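Side-chain contacts in beta-d-glucoside glucohydrolase (Hypocrea jecorina, PDB 3ZZ1), which probably hydrolyses terminal, non-reducing beta-D-glucosyl residues, releasing beta-D-glucose, as a family 3 glycoside hydrolase of cellulose breakdown: residues L23-K28 with A274-Q279; A485-Q490 with N537-R542. All blocks are in the same frame, centred on the assembly; numbering follows the deposited sequence.

Interaction 1 (L23-K28 with A274-Q279)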
# COMPACT_ATOMS: atom_id res chain seq x y z
N LEU A 23 14.31 -2.24 35.67
CA LEU A 23 13.80 -3.57 35.34
C LEU A 23 14.78 -4.71 35.59
O LEU A 23 15.99 -4.52 35.54
CB LEU A 23 13.30 -3.60 33.89
CG LEU A 23 12.30 -2.52 33.45
CD1 LEU A 23 12.00 -2.63 31.96
CD2 LEU A 23 11.00 -2.55 34.26
N ASN A 24 14.24 -5.89 35.89
CA ASN A 24 15.03 -7.12 35.96
C ASN A 24 14.81 -7.96 34.70
O ASN A 24 14.11 -7.52 33.78
CB ASN A 24 14.76 -7.91 37.25
CG ASN A 24 13.33 -8.45 37.33
OD1 ASN A 24 12.70 -8.75 36.32
ND2 ASN A 24 12.83 -8.60 38.56
N LEU A 25 15.41 -9.15 34.64
CA LEU A 25 15.36 -9.96 33.42
C LEU A 25 13.94 -10.41 33.05
O LEU A 25 13.57 -10.38 31.88
CB LEU A 25 16.32 -11.16 33.50
CG LEU A 25 16.44 -12.09 32.29
CD1 LEU A 25 16.78 -11.35 30.99
CD2 LEU A 25 17.46 -13.19 32.55
N GLN A 26 13.15 -10.81 34.05
CA GLN A 26 11.78 -11.27 33.79
C GLN A 26 10.92 -10.14 33.23
O GLN A 26 10.15 -10.35 32.29
CB GLN A 26 11.14 -11.89 35.04
CG GLN A 26 9.86 -12.69 34.74
CD GLN A 26 10.02 -13.68 33.57
OE1 GLN A 26 10.97 -14.48 33.53
NE2 GLN A 26 9.08 -13.64 32.63
N ASP A 27 11.07 -8.94 33.80
CA ASP A 27 10.44 -7.74 33.26
C ASP A 27 10.73 -7.63 31.76
O ASP A 27 9.82 -7.50 30.95
CB ASP A 27 10.98 -6.49 33.96
CG ASP A 27 10.49 -6.35 35.38
OD1 ASP A 27 9.30 -6.62 35.64
OD2 ASP A 27 11.29 -5.92 36.23
N LYS A 28 12.02 -7.71 31.42
CA LYS A 28 12.51 -7.51 30.06
C LYS A 28 12.04 -8.59 29.11
O LYS A 28 11.67 -8.31 27.97
CB LYS A 28 14.05 -7.44 30.07
CG LYS A 28 14.60 -6.21 30.78
CD LYS A 28 16.06 -6.40 31.17
CE LYS A 28 16.54 -5.27 32.07
NZ LYS A 28 18.00 -5.34 32.30
N ALA A 274 18.11 -18.87 27.44
CA ALA A 274 19.20 -18.51 26.52
C ALA A 274 20.11 -17.41 27.07
O ALA A 274 21.31 -17.40 26.80
CB ALA A 274 18.64 -18.12 25.15
N VAL A 275 19.54 -16.49 27.85
CA VAL A 275 20.32 -15.45 28.52
C VAL A 275 21.12 -16.04 29.68
O VAL A 275 22.32 -15.75 29.83
CB VAL A 275 19.41 -14.28 28.99
CG1 VAL A 275 20.19 -13.28 29.82
CG2 VAL A 275 18.77 -13.57 27.79
N ASN A 276 20.48 -16.88 30.49
CA ASN A 276 21.14 -17.54 31.63
C ASN A 276 22.24 -18.51 31.23
O ASN A 276 23.21 -18.68 31.98
CB ASN A 276 20.11 -18.26 32.50
CG ASN A 276 19.24 -17.30 33.28
OD1 ASN A 276 19.61 -16.15 33.51
ND2 ASN A 276 18.07 -17.77 33.69
N SER A 277 22.08 -19.14 30.07
CA SER A 277 23.07 -20.07 29.53
C SER A 277 24.07 -19.35 28.63
O SER A 277 24.86 -19.99 27.93
CB SER A 277 22.39 -21.20 28.75
OG SER A 277 21.60 -22.00 29.61
N ASN A 278 24.02 -18.02 28.66
CA ASN A 278 24.96 -17.16 27.93
C ASN A 278 24.97 -17.32 26.40
O ASN A 278 25.98 -17.07 25.75
CB ASN A 278 26.39 -17.32 28.50
CG ASN A 278 26.44 -17.17 30.01
OD1 ASN A 278 26.95 -18.05 30.72
ND2 ASN A 278 25.89 -16.08 30.52
N GLN A 279 23.84 -17.75 25.84
CA GLN A 279 23.69 -17.87 24.39
C GLN A 279 23.24 -16.56 23.75
O GLN A 279 23.59 -16.27 22.60
CB GLN A 279 22.73 -19.01 24.03
CG GLN A 279 23.28 -20.39 24.35
CD GLN A 279 24.72 -20.56 23.90
OE1 GLN A 279 25.64 -20.53 24.71
NE2 GLN A 279 24.92 -20.71 22.60
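L25 and V275 meet because each throws a branch out anti to its own main-chain nitrogen: CG of L25 at chi1 -178°, CG1 of V275 at chi1 173°. The leucine thus reaches out from the first turn of helix 25-32, and its two methyls fork over a single methyl of the valine. CD2 of L25 lies 3.9 Å from CG1 of V275, and CD1 of L25 follows at 4.1 Å from the same CG1. The two side chains run past one another in opposite senses and touch through their terminal methyls. N276 then comes in from the exposed border, its amide oxygen OD1 standing 3.8 Å from L25 CD2, a van der Waals touch.

In fold terms, this joins the start of one helix to the end of another, within the N-terminal part of a family 3 glycosidase whose N-terminal domain belongs to the TIM-barrel clan. N24, the N-cap, and D27 form a capping box at the start of helix 25-32: D27 N gives a nearly straight bond to N24 OD1 (3.0 Å), and N24 N returns one to D27 OD2, also 3.0 Å, on the lone pair facing away from the other carboxylate oxygen. K51 adds a salt bridge to that same OD2, which therefore serves two donors.

Across the way, helix 269-276 finishes in a Schellman motif. Q279 N bonds back to A274 O at 2.7 Å and N278 N to V275 O at 3.1 Å, with N278 taking the positive phi that the turn requires. V275 itself is buried, resting also on T282 and V285 of helix 282-298, and K28 reaches the same helix through a salt bridge to D286.

Interaction 2 (A485-Q490 with N537-R542)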
# COMPACT_ATOMS: atom_id res chain seq x y z
N ALA A 485 -4.17 -5.61 -11.71
CA ALA A 485 -4.32 -5.63 -13.16
C ALA A 485 -5.10 -6.83 -13.67
O ALA A 485 -4.94 -7.95 -13.20
CB ALA A 485 -2.96 -5.57 -13.84
N ILE A 486 -5.98 -6.55 -14.63
CA ILE A 486 -6.73 -7.55 -15.37
C ILE A 486 -6.44 -7.26 -16.84
O ILE A 486 -6.37 -6.10 -17.23
CB ILE A 486 -8.25 -7.40 -15.11
CG1 ILE A 486 -8.61 -7.86 -13.70
CG2 ILE A 486 -9.10 -8.13 -16.17
CD1 ILE A 486 -9.96 -7.34 -13.22
N ILE A 487 -6.26 -8.31 -17.64
CA ILE A 487 -6.13 -8.12 -19.08
C ILE A 487 -7.50 -7.76 -19.65
O ILE A 487 -8.47 -8.53 -19.52
CB ILE A 487 -5.53 -9.38 -19.78
CG1 ILE A 487 -4.19 -9.79 -19.14
CG2 ILE A 487 -5.39 -9.15 -21.28
CD1 ILE A 487 -3.02 -8.86 -19.43
N LEU A 488 -7.59 -6.58 -20.26
CA LEU A 488 -8.89 -6.04 -20.68
C LEU A 488 -9.11 -6.14 -22.19
O LEU A 488 -10.10 -5.61 -22.71
CB LEU A 488 -9.03 -4.59 -20.20
CG LEU A 488 -9.00 -4.33 -18.69
CD1 LEU A 488 -8.71 -2.87 -18.42
CD2 LEU A 488 -10.29 -4.78 -18.00
N GLU A 489 -8.21 -6.83 -22.87
CA GLU A 489 -8.19 -6.90 -24.34
C GLU A 489 -9.43 -7.52 -24.98
O GLU A 489 -9.84 -7.10 -26.06
CB GLU A 489 -6.93 -7.61 -24.83
CG GLU A 489 -5.66 -6.88 -24.44
CD GLU A 489 -5.62 -5.46 -24.96
OE1 GLU A 489 -5.77 -5.27 -26.19
OE2 GLU A 489 -5.44 -4.54 -24.13
N GLN A 490 -10.02 -8.52 -24.32
CA GLN A 490 -11.28 -9.11 -24.77
C GLN A 490 -12.44 -8.12 -24.68
O GLN A 490 -13.30 -8.05 -25.56
CB GLN A 490 -11.63 -10.34 -23.94
CG GLN A 490 -11.04 -11.63 -24.44
CD GLN A 490 -12.06 -12.73 -24.52
OE1 GLN A 490 -13.16 -12.61 -23.97
NE2 GLN A 490 -11.72 -13.81 -25.20
N ASN A 537 1.91 -12.30 -20.90
CA ASN A 537 3.30 -12.61 -21.21
C ASN A 537 4.20 -11.37 -21.29
O ASN A 537 5.42 -11.50 -21.42
CB ASN A 537 3.39 -13.43 -22.50
CG ASN A 537 2.67 -14.76 -22.40
OD1 ASN A 537 1.74 -15.03 -23.15
ND2 ASN A 537 3.10 -15.60 -21.45
N ASP A 538 3.59 -10.19 -21.21
CA ASP A 538 4.34 -8.94 -21.20
C ASP A 538 4.97 -8.63 -19.84
O ASP A 538 5.96 -7.89 -19.76
CB ASP A 538 3.46 -7.77 -21.67
CG ASP A 538 3.06 -7.87 -23.13
OD1 ASP A 538 3.75 -8.56 -23.91
OD2 ASP A 538 2.05 -7.24 -23.51
N TYR A 539 4.41 -9.21 -18.78
CA TYR A 539 5.01 -9.11 -17.45
C TYR A 539 6.24 -10.01 -17.35
O TYR A 539 6.24 -11.12 -17.88
CB TYR A 539 3.99 -9.46 -16.36
CG TYR A 539 2.78 -8.55 -16.36
CD1 TYR A 539 2.86 -7.25 -15.86
CD2 TYR A 539 1.56 -8.98 -16.88
CE1 TYR A 539 1.75 -6.40 -15.87
CE2 TYR A 539 0.45 -8.14 -16.89
CZ TYR A 539 0.55 -6.86 -16.39
OH TYR A 539 -0.56 -6.04 -16.40
N ASN A 540 7.28 -9.52 -16.69
CA ASN A 540 8.55 -10.24 -16.63
C ASN A 540 8.76 -11.08 -15.37
O ASN A 540 9.83 -11.67 -15.18
CB ASN A 540 9.74 -9.28 -16.87
CG ASN A 540 9.92 -8.26 -15.75
OD1 ASN A 540 8.99 -7.93 -15.01
ND2 ASN A 540 11.14 -7.73 -15.64
N THR A 541 7.74 -11.15 -14.52
CA THR A 541 7.79 -12.02 -13.33
C THR A 541 6.54 -12.89 -13.22
O THR A 541 5.48 -12.54 -13.75
CB THR A 541 7.96 -11.22 -12.01
OG1 THR A 541 6.94 -10.23 -11.89
CG2 THR A 541 9.32 -10.55 -11.94
N ARG A 542 6.68 -14.01 -12.52
CA ARG A 542 5.57 -14.94 -12.27
C ARG A 542 5.62 -15.38 -10.82
O ARG A 542 6.66 -15.27 -10.17
CB ARG A 542 5.68 -16.18 -13.16
CG ARG A 542 5.84 -15.93 -14.66
CD ARG A 542 4.53 -15.57 -15.33
NE ARG A 542 4.66 -15.55 -16.78
CZ ARG A 542 5.04 -14.50 -17.50
NH1 ARG A 542 5.33 -13.35 -16.89
NH2 ARG A 542 5.12 -14.58 -18.82
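The ring of Y539 is met by I487 at its edge: CD1 of the isoleucine lies near the ring plane, 4.4 Å from CE2, a loose apolar contact. At the far end of the same ring, the hydroxyl OH stands 3.5 Å from the methyl CB of A485, tucked against a buried alanine. With chi1 at -60°, CG sits anti to the carbonyl carbon of Y539, and the ring extends toward 485-487. The hydroxyl is gripped by main-chain groups of a third segment, T531 O and A533 N, which together would fix where the phenol ends.

The second flat group is the guanidinium of R542, folded back on its own loop with Y539 C in plane at its edge. NH1 reaches Y539 O at 2.6 Å and T541 O at 3.2 Å. Both oxygens lie almost in the guanidinium plane, while the donor stands above each carbonyl plane, 52° out for Y539 and 67° out for T541.

The link from strand 476-482 to helix 489-492 thus packs on the irregular chain before strand 548-549, a loop-to-loop contact just past the end of a strand in the alpha/beta sandwich that forms the second domain of family 3 glycosidases.

From the N terminus, the chain enters helix 25-32, runs through the strands 44-45 to 232-235 of the first mixed sheet, and comes back at the end of helix 269-276; there interaction 1 closes a loop of 245 residues, joining that end to the start of helix 25-32. Only later, in the C-terminal domain, does interaction 2 open: it spans 46 residues, holding strand 497-502 and helix 510-518, and joins the turn after strand 476-482 to the loop between helix 510-518 and strand 548-549. The two loops follow in series, neither nesting nor crossing. Their centres are about 53 Å apart, on opposite sides of the chain's centre.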